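Local coordinates for cytoplasmic protein (PDB 7LPO) that is a sterylglucosidase of glycoside hydrolase family 5, probably cleaving the beta-glucosidic bond that joins glucose to a sterol, at residues 26-31 with 514-519; 500-505 with 562-567; 520-525 with 555-560. All coordinates share one frame; numbering follows the deposited sequence.

Interaction 1: 26-31 with 514-519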
loop_
_atom_site.group_PDB
_atom_site.type_symbol
_atom_site.label_atom_id
_atom_site.label_comp_id
_atom_site.label_asym_id
_atom_site.label_seq_id
_atom_site.Cartn_x
_atom_site.Cartn_y
_atom_site.Cartn_z
ATOM N N LEU A 26 -14.740 -13.132 -11.523
ATOM C CA LEU A 26 -13.846 -12.053 -11.925
ATOM C C LEU A 26 -14.271 -10.692 -11.394
ATOM O O LEU A 26 -13.509 -9.729 -11.537
ATOM C CB LEU A 26 -13.747 -11.993 -13.446
ATOM C CG LEU A 26 -12.839 -13.079 -14.014
ATOM C CD1 LEU A 26 -13.028 -13.191 -15.525
ATOM C CD2 LEU A 26 -11.390 -12.783 -13.649
ATOM N N HIS A 27 -15.463 -10.582 -10.815
ATOM C CA HIS A 27 -15.948 -9.324 -10.274
ATOM C C HIS A 27 -16.668 -9.578 -8.966
ATOM O O HIS A 27 -17.320 -10.611 -8.789
ATOM C CB HIS A 27 -16.912 -8.616 -11.224
ATOM C CG HIS A 27 -16.382 -8.457 -12.610
ATOM N ND1 HIS A 27 -15.716 -7.324 -13.025
ATOM C CD2 HIS A 27 -16.413 -9.290 -13.678
ATOM C CE1 HIS A 27 -15.361 -7.467 -14.290
ATOM N NE2 HIS A 27 -15.770 -8.652 -14.707
ATOM N N PHE A 28 -16.538 -8.620 -8.052
ATOM C CA PHE A 28 -17.376 -8.591 -6.869
ATOM C C PHE A 28 -18.832 -8.556 -7.304
ATOM O O PHE A 28 -19.189 -7.901 -8.292
ATOM C CB PHE A 28 -17.073 -7.356 -6.024
ATOM C CG PHE A 28 -15.697 -7.327 -5.423
ATOM C CD1 PHE A 28 -15.257 -8.338 -4.597
ATOM C CD2 PHE A 28 -14.860 -6.245 -5.654
ATOM C CE1 PHE A 28 -13.998 -8.288 -4.020
ATOM C CE2 PHE A 28 -13.594 -6.187 -5.087
ATOM C CZ PHE A 28 -13.164 -7.211 -4.264
ATOM N N GLN A 29 -19.687 -9.232 -6.545
ATOM C CA GLN A 29 -21.113 -9.235 -6.840
ATOM C C GLN A 29 -21.931 -9.116 -5.565
ATOM O O GLN A 29 -21.574 -9.700 -4.536
ATOM C CB GLN A 29 -21.551 -10.519 -7.546
ATOM C CG GLN A 29 -20.875 -10.831 -8.840
ATOM C CD GLN A 29 -21.100 -12.273 -9.232
ATOM O OE1 GLN A 29 -20.581 -13.191 -8.590
ATOM N NE2 GLN A 29 -21.908 -12.485 -10.253
ATOM N N ASP A 30 -23.053 -8.397 -5.649
ATOM C CA ASP A 30 -24.035 -8.381 -4.578
ATOM C C ASP A 30 -24.959 -9.583 -4.751
ATOM O O ASP A 30 -24.839 -10.347 -5.709
ATOM C CB ASP A 30 -24.786 -7.047 -4.551
ATOM C CG ASP A 30 -25.712 -6.847 -5.733
ATOM O OD1 ASP A 30 -25.940 -7.786 -6.536
ATOM O OD2 ASP A 30 -26.228 -5.715 -5.851
ATOM N N VAL A 31 -25.895 -9.760 -3.815
ATOM C CA VAL A 31 -26.717 -10.965 -3.797
ATOM C C VAL A 31 -27.705 -11.031 -4.953
ATOM O O VAL A 31 -28.276 -12.097 -5.204
ATOM C CB VAL A 31 -27.462 -11.079 -2.453
ATOM C CG1 VAL A 31 -26.454 -11.098 -1.295
ATOM C CG2 VAL A 31 -28.468 -9.952 -2.297
ATOM N N ASN A 514 -10.487 -17.361 -11.090
ATOM C CA ASN A 514 -11.502 -16.381 -11.470
ATOM C C ASN A 514 -11.929 -15.623 -10.219
ATOM O O ASN A 514 -12.914 -15.938 -9.548
ATOM C CB ASN A 514 -12.661 -17.064 -12.174
ATOM C CG ASN A 514 -12.379 -17.282 -13.644
ATOM O OD1 ASN A 514 -12.711 -16.445 -14.488
ATOM N ND2 ASN A 514 -11.743 -18.405 -13.959
ATOM N N TYR A 515 -11.144 -14.608 -9.904
ATOM C CA TYR A 515 -11.301 -13.785 -8.719
ATOM C C TYR A 515 -11.195 -12.329 -9.128
ATOM O O TYR A 515 -10.623 -12.009 -10.175
ATOM C CB TYR A 515 -10.221 -14.099 -7.679
ATOM C CG TYR A 515 -10.404 -15.410 -6.969
ATOM C CD1 TYR A 515 -11.428 -15.580 -6.048
ATOM C CD2 TYR A 515 -9.543 -16.474 -7.202
ATOM C CE1 TYR A 515 -11.594 -16.772 -5.379
ATOM C CE2 TYR A 515 -9.707 -17.681 -6.544
ATOM C CZ TYR A 515 -10.736 -17.818 -5.633
ATOM O OH TYR A 515 -10.909 -19.000 -4.966
ATOM N N PRO A 516 -11.713 -11.421 -8.315
ATOM C CA PRO A 516 -11.552 -9.994 -8.614
ATOM C C PRO A 516 -10.119 -9.537 -8.394
ATOM O O PRO A 516 -9.308 -10.210 -7.756
ATOM C CB PRO A 516 -12.509 -9.301 -7.638
ATOM C CG PRO A 516 -13.379 -10.405 -7.068
ATOM C CD PRO A 516 -12.549 -11.657 -7.130
ATOM N N THR A 517 -9.816 -8.370 -8.952
ATOM C CA THR A 517 -8.565 -7.670 -8.711
ATOM C C THR A 517 -8.875 -6.284 -8.160
ATOM O O THR A 517 -9.795 -5.610 -8.637
ATOM C CB THR A 517 -7.732 -7.536 -9.986
ATOM O OG1 THR A 517 -7.512 -8.825 -10.569
ATOM C CG2 THR A 517 -6.389 -6.878 -9.663
ATOM N N LEU A 518 -8.106 -5.857 -7.160
ATOM C CA LEU A 518 -8.258 -4.528 -6.586
ATOM C C LEU A 518 -6.871 -3.944 -6.406
ATOM O O LEU A 518 -6.008 -4.580 -5.798
ATOM C CB LEU A 518 -9.010 -4.593 -5.261
ATOM C CG LEU A 518 -9.356 -3.300 -4.527
ATOM C CD1 LEU A 518 -10.478 -3.543 -3.521
ATOM C CD2 LEU A 518 -8.143 -2.760 -3.818
ATOM N N VAL A 519 -6.646 -2.751 -6.951
ATOM C CA VAL A 519 -5.335 -2.116 -6.847
ATOM C C VAL A 519 -5.282 -1.454 -5.475
ATOM O O VAL A 519 -5.810 -0.357 -5.276
ATOM C CB VAL A 519 -5.080 -1.117 -7.975
ATOM C CG1 VAL A 519 -3.710 -0.495 -7.804
ATOM C CG2 VAL A 519 -5.199 -1.802 -9.340
HETATM O O HOH W 1 -15.626 -15.279 -13.539
HETATM O O HOH W 2 -12.156 -7.110 -10.432
#

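Interaction 2: 500-505 with 562-567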
loop_
_atom_site.group_PDB
_atom_site.type_symbol
_atom_site.label_atom_id
_atom_site.label_comp_id
_atom_site.label_asym_id
_atom_site.label_seq_id
_atom_site.Cartn_x
_atom_site.Cartn_y
_atom_site.Cartn_z
ATOM N N GLU A 500 -0.039 -1.496 -18.431
ATOM C CA GLU A 500 0.595 -2.075 -17.250
ATOM C C GLU A 500 -0.443 -2.592 -16.260
ATOM O O GLU A 500 -0.270 -3.662 -15.673
ATOM C CB GLU A 500 1.503 -1.044 -16.583
ATOM C CG GLU A 500 2.775 -0.735 -17.359
ATOM C CD GLU A 500 3.743 0.141 -16.563
ATOM O OE1 GLU A 500 3.588 1.374 -16.572
ATOM O OE2 GLU A 500 4.663 -0.407 -15.926
ATOM N N LEU A 501 -1.521 -1.842 -16.038
ATOM C CA LEU A 501 -2.546 -2.327 -15.122
ATOM C C LEU A 501 -3.229 -3.578 -15.670
ATOM O O LEU A 501 -3.683 -4.426 -14.898
ATOM C CB LEU A 501 -3.580 -1.234 -14.852
ATOM C CG LEU A 501 -3.303 -0.207 -13.753
ATOM C CD1 LEU A 501 -3.228 -0.891 -12.411
ATOM C CD2 LEU A 501 -2.019 0.568 -14.037
ATOM N N ALA A 502 -3.317 -3.708 -16.994
ATOM C CA ALA A 502 -3.917 -4.901 -17.579
ATOM C C ALA A 502 -3.072 -6.137 -17.301
ATOM O O ALA A 502 -3.614 -7.237 -17.162
ATOM C CB ALA A 502 -4.103 -4.716 -19.088
ATOM N N VAL A 503 -1.748 -5.976 -17.216
ATOM C CA VAL A 503 -0.877 -7.106 -16.905
ATOM C C VAL A 503 -1.159 -7.624 -15.500
ATOM O O VAL A 503 -1.194 -8.837 -15.261
ATOM C CB VAL A 503 0.600 -6.697 -17.072
ATOM C CG1 VAL A 503 1.529 -7.732 -16.446
ATOM C CG2 VAL A 503 0.933 -6.490 -18.551
ATOM N N LEU A 504 -1.368 -6.716 -14.548
ATOM C CA LEU A 504 -1.648 -7.145 -13.185
ATOM C C LEU A 504 -2.999 -7.833 -13.096
ATOM O O LEU A 504 -3.153 -8.819 -12.366
ATOM C CB LEU A 504 -1.606 -5.954 -12.233
ATOM C CG LEU A 504 -0.266 -5.266 -12.002
ATOM C CD1 LEU A 504 -0.480 -4.166 -10.959
ATOM C CD2 LEU A 504 0.787 -6.235 -11.552
ATOM N N LYS A 505 -4.002 -7.308 -13.806
ATOM C CA LYS A 505 -5.288 -7.991 -13.874
ATOM C C LYS A 505 -5.109 -9.412 -14.392
ATOM O O LYS A 505 -5.720 -10.355 -13.874
ATOM C CB LYS A 505 -6.249 -7.201 -14.766
ATOM C CG LYS A 505 -7.715 -7.302 -14.367
ATOM C CD LYS A 505 -8.588 -6.402 -15.258
ATOM C CE LYS A 505 -10.071 -6.723 -15.116
ATOM N NZ LYS A 505 -10.837 -6.460 -16.382
ATOM N N GLY A 562 -10.608 2.179 -19.022
ATOM C CA GLY A 562 -10.402 1.419 -20.227
ATOM C C GLY A 562 -11.088 0.078 -20.137
ATOM O O GLY A 562 -12.192 -0.046 -19.596
ATOM N N PRO A 563 -10.436 -0.965 -20.658
ATOM C CA PRO A 563 -10.980 -2.319 -20.502
ATOM C C PRO A 563 -10.715 -2.927 -19.139
ATOM O O PRO A 563 -11.233 -4.020 -18.865
ATOM C CB PRO A 563 -10.256 -3.109 -21.599
ATOM C CG PRO A 563 -8.893 -2.425 -21.681
ATOM C CD PRO A 563 -9.199 -0.950 -21.469
ATOM N N ASN A 564 -9.914 -2.274 -18.288
ATOM C CA ASN A 564 -9.549 -2.872 -17.009
ATOM C C ASN A 564 -10.709 -2.809 -16.021
ATOM O O ASN A 564 -10.997 -3.794 -15.340
ATOM C CB ASN A 564 -8.306 -2.178 -16.442
ATOM C CG ASN A 564 -7.079 -2.375 -17.323
ATOM O OD1 ASN A 564 -6.942 -3.396 -17.988
ATOM N ND2 ASN A 564 -6.181 -1.401 -17.322
ATOM N N CYS A 565 -11.368 -1.653 -15.913
ATOM C CA CYS A 565 -12.532 -1.472 -15.038
ATOM C C CYS A 565 -12.252 -1.976 -13.619
ATOM O O CYS A 565 -13.006 -2.767 -13.046
ATOM C CB CYS A 565 -13.764 -2.163 -15.634
ATOM S SG CYS A 565 -14.364 -1.433 -17.192
ATOM N N LEU A 566 -11.177 -1.466 -13.031
ATOM C CA LEU A 566 -10.628 -2.038 -11.813
ATOM C C LEU A 566 -11.194 -1.408 -10.544
ATOM O O LEU A 566 -11.639 -0.255 -10.524
ATOM C CB LEU A 566 -9.105 -1.884 -11.799
ATOM C CG LEU A 566 -8.282 -2.920 -12.560
ATOM C CD1 LEU A 566 -6.866 -2.392 -12.778
ATOM C CD2 LEU A 566 -8.257 -4.238 -11.805
ATOM N N ASN A 567 -11.181 -2.204 -9.480
ATOM C CA ASN A 567 -11.325 -1.703 -8.127
ATOM C C ASN A 567 -9.992 -1.117 -7.668
ATOM O O ASN A 567 -8.916 -1.568 -8.086
ATOM C CB ASN A 567 -11.757 -2.831 -7.187
ATOM C CG ASN A 567 -12.943 -3.619 -7.714
ATOM O OD1 ASN A 567 -14.070 -3.122 -7.771
ATOM N ND2 ASN A 567 -12.694 -4.858 -8.100
HETATM O O HOH W 3 -10.332 -7.109 -18.960
#

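Interaction 3: 520-525 with 555-560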
loop_
_atom_site.group_PDB
_atom_site.type_symbol
_atom_site.label_atom_id
_atom_site.label_comp_id
_atom_site.label_asym_id
_atom_site.label_seq_id
_atom_site.Cartn_x
_atom_site.Cartn_y
_atom_site.Cartn_z
ATOM N N GLY A 520 -4.643 -2.128 -4.517
ATOM C CA GLY A 520 -4.720 -1.692 -3.132
ATOM C C GLY A 520 -4.051 -0.365 -2.853
ATOM O O GLY A 520 -4.395 0.295 -1.867
ATOM N N GLU A 521 -3.074 0.014 -3.662
ATOM C CA GLU A 521 -2.461 1.330 -3.578
ATOM C C GLU A 521 -2.157 1.838 -4.978
ATOM O O GLU A 521 -1.624 1.100 -5.812
ATOM C CB GLU A 521 -1.155 1.318 -2.779
ATOM C CG GLU A 521 -1.271 0.933 -1.332
ATOM C CD GLU A 521 0.048 1.136 -0.579
ATOM O OE1 GLU A 521 0.936 1.858 -1.099
ATOM O OE2 GLU A 521 0.194 0.557 0.520
ATOM N N ILE A 522 -2.467 3.110 -5.213
ATOM C CA ILE A 522 -2.095 3.805 -6.442
ATOM C C ILE A 522 -2.203 5.292 -6.152
ATOM O O ILE A 522 -3.090 5.720 -5.407
ATOM C CB ILE A 522 -2.983 3.369 -7.635
ATOM C CG1 ILE A 522 -2.596 4.129 -8.912
ATOM C CG2 ILE A 522 -4.457 3.579 -7.341
ATOM C CD1 ILE A 522 -3.108 3.480 -10.177
ATOM N N GLY A 523 -1.269 6.072 -6.691
ATOM C CA GLY A 523 -1.271 7.503 -6.418
ATOM C C GLY A 523 -0.093 8.213 -7.048
ATOM O O GLY A 523 0.736 7.605 -7.727
ATOM N N ILE A 524 -0.032 9.521 -6.800
ATOM C CA ILE A 524 1.000 10.388 -7.373
ATOM C C ILE A 524 1.452 11.395 -6.328
ATOM O O ILE A 524 0.730 11.685 -5.365
ATOM C CB ILE A 524 0.510 11.143 -8.630
ATOM C CG1 ILE A 524 -0.727 11.985 -8.303
ATOM C CG2 ILE A 524 0.168 10.172 -9.761
ATOM C CD1 ILE A 524 -0.464 13.468 -8.107
ATOM N N PRO A 525 2.651 11.958 -6.503
ATOM C CA PRO A 525 3.145 12.981 -5.563
ATOM C C PRO A 525 2.645 14.381 -5.905
ATOM O O PRO A 525 2.695 14.817 -7.058
ATOM C CB PRO A 525 4.666 12.894 -5.711
ATOM C CG PRO A 525 4.851 12.475 -7.174
ATOM C CD PRO A 525 3.684 11.540 -7.474
ATOM N N CYS A 555 -3.808 10.255 -15.537
ATOM C CA CYS A 555 -3.206 9.122 -16.238
ATOM C C CYS A 555 -3.283 7.847 -15.399
ATOM O O CYS A 555 -3.670 6.780 -15.895
ATOM C CB CYS A 555 -1.755 9.442 -16.590
ATOM S SG CYS A 555 -0.853 8.036 -17.256
ATOM N N SER A 556 -2.941 7.940 -14.114
ATOM C CA SER A 556 -3.017 6.758 -13.263
ATOM C C SER A 556 -4.459 6.299 -13.086
ATOM O O SER A 556 -4.733 5.092 -13.085
ATOM C CB SER A 556 -2.374 7.039 -11.905
ATOM O OG SER A 556 -0.981 6.809 -11.971
ATOM N N MET A 557 -5.398 7.241 -12.932
ATOM C CA MET A 557 -6.800 6.860 -12.776
ATOM C C MET A 557 -7.378 6.302 -14.080
ATOM O O MET A 557 -8.148 5.335 -14.068
ATOM C CB MET A 557 -7.615 8.061 -12.301
ATOM C CG MET A 557 -7.335 8.512 -10.882
ATOM S SD MET A 557 -7.667 7.215 -9.665
ATOM C CE MET A 557 -5.999 6.666 -9.311
ATOM N N ASN A 558 -7.048 6.917 -15.215
ATOM C CA ASN A 558 -7.498 6.375 -16.495
ATOM C C ASN A 558 -6.995 4.954 -16.696
ATOM O O ASN A 558 -7.661 4.147 -17.349
ATOM C CB ASN A 558 -7.027 7.274 -17.641
ATOM C CG ASN A 558 -7.419 6.731 -19.027
ATOM O OD1 ASN A 558 -8.593 6.708 -19.389
ATOM N ND2 ASN A 558 -6.430 6.296 -19.797
ATOM N N ALA A 559 -5.846 4.617 -16.110
ATOM C CA ALA A 559 -5.268 3.295 -16.313
ATOM C C ALA A 559 -6.119 2.219 -15.650
ATOM O O ALA A 559 -6.096 1.059 -16.078
ATOM C CB ALA A 559 -3.834 3.262 -15.780
ATOM N N CYS A 560 -6.884 2.580 -14.625
ATOM C CA CYS A 560 -7.830 1.662 -14.010
ATOM C C CYS A 560 -9.169 1.631 -14.734
ATOM O O CYS A 560 -10.031 0.823 -14.370
ATOM C CB CYS A 560 -8.039 2.032 -12.540
ATOM S SG CYS A 560 -6.488 2.085 -11.629
HETATM O O HOH W 4 0.616 6.048 -9.875
#

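Interaction 1: 26-31 with 514-519
L26 and Y515 bring their CA atoms to 4.4 Å where the touching parts, 26-28 and 514-518, run 55° apart. No direct hydrogen bond links the two backbones; instead P516 CA-H points at L26 O with the carbon 3.5 Å away, and water 2 accepts from T517 N and donates to L26 O. A second water joins L26 N to N514 OD1. That amide oxygen also rests on the branch point of L26, with CG and CD1 both 3.4 Å from it, while L26 CD2 lies near Y515 O.

The segment 514-519 leads into strand 518-522, the seventh strand of the family's (beta/alpha)8 barrel, and F28 belongs to the N-terminal hairpin with strand 35-43, lying across the end of the barrel where that strand enters. P516 covers one face of the F28 ring in a CH-pi contact: CB stands 4.0 Å from the ring centroid, 8° off its normal, and CG leans over the CD1 side. CG beside the backbone N (chi1 -66°) swings the F28 ring toward 514-519, where L518 CD1 lies near its plane, 4.4 Å from CE2. L36, L38 and C448 also pack against this ring.

Interaction 2: 500-505 with 562-567
The side-chain amide of N564 turns its polar end to the helix 500-505. Its OD1 comes to 3.3 Å from A502 CB, while L501 CB stands clear of the amide plane, to one side, at 3.6 Å from ND2. Both contacts on this end are with aliphatic carbons, yet the nitrogen is well served, since ND2 donates to the backbone oxygens of A559 and Q498. Two bonds from one NH2 group fix the rotation of the amide and leave the oxygen facing the methyl of A502. The second flat group, the N564 peptide, is approached at its oxygen by K505 NZ, 2.9 Å from N564 O; the C=O...N angle is 122° and the ammonium nitrogen is tilted 31° from the carbonyl plane.

K505 gets there as a nearly straight chain that bends at its last torsion, chi4 -149°, turning NZ onto the loop. Water 3 accepts from NZ at 2.7 Å and donates to P563 O, so one ammonium group holds two successive carbonyls, one directly and one through water. Beneath this polar layer L566 wedges its two methyl branches between neighbouring turns of the helix: CD1 lies 4.0 Å from L501 CD1, and CD2 lies 4.0 Å from K505 CG. The side chains of L566 and K505 run past each other in opposite directions, whereas L501 meets L566 at a slant. V519 touches both leucines from the adjacent strand.

Helix 490-512 precedes the seventh strand of the barrel and 562-567 leads into the eighth, 567-570. The contact is thus one of outer helix against the loop before the next strand, within the (beta/alpha)8 architecture of glycoside hydrolase family 5.

Interaction 3: 520-525 with 555-560
Apolar packing centres on I522, whose two branches fork over the segment 555-560. The CG1 branch, trans to the backbone nitrogen at chi1 179°, drives CD1 against S556 and C560: it lies 4.0 Å from S556 CB, 3.7 Å from S556 O and 3.9 Å from C560 SG. The CG2 methyl takes the other direction and meets the end of M557, with CE 4.0 Å away; M557 folds back at chi2 (-60°) and again at chi3 to bring that methyl round. Y568 and I570 of the next strand touch M557 too, so it bridges helix and barrel wall. Further along, I524 CG2 approaches S556 OG at 4.2 Å, a looser van der Waals touch.

The polar part is a single water. Water 4 donates to G523 O at 2.7 Å and to S556 OG at the same distance, tying the strand's exit to the helix flank. No direct hydrogen bond spans the two segments.

I522 directs its side chain to the helix layer outside the barrel, while E521 just before it is held on the barrel's other side by R100 and Y454. All five touching residues are buried. The contact is therefore mainly van der Waals packing, with one water serving both G523 O and S556 OG as the sole hydrogen-bonded bridge between the segments.

In the fold
The three contacts follow the seventh barrel strand from its entry, in interaction 1, to its exit, in interaction 3; the centres of these two are about 19 Å apart. Interaction 2 lies between, its centre about 13 Å from the first and about 11 Å from the third. It joins interaction 1 through probable hydrogen bonds between the neighbouring strands, V519 N to N567 O at 2.8 Å and N567 ND2 to T517 O at 3.0 Å, and joins interaction 3 through another, L566 N to C560 O at 2.9 Å. At the strand's exit E521 hydrogen-bonds a Tris molecule, probably from the crystallisation liquor; this is where family 5 enzymes carry their nucleophilic glutamate, so interaction 3 backs the probable active site.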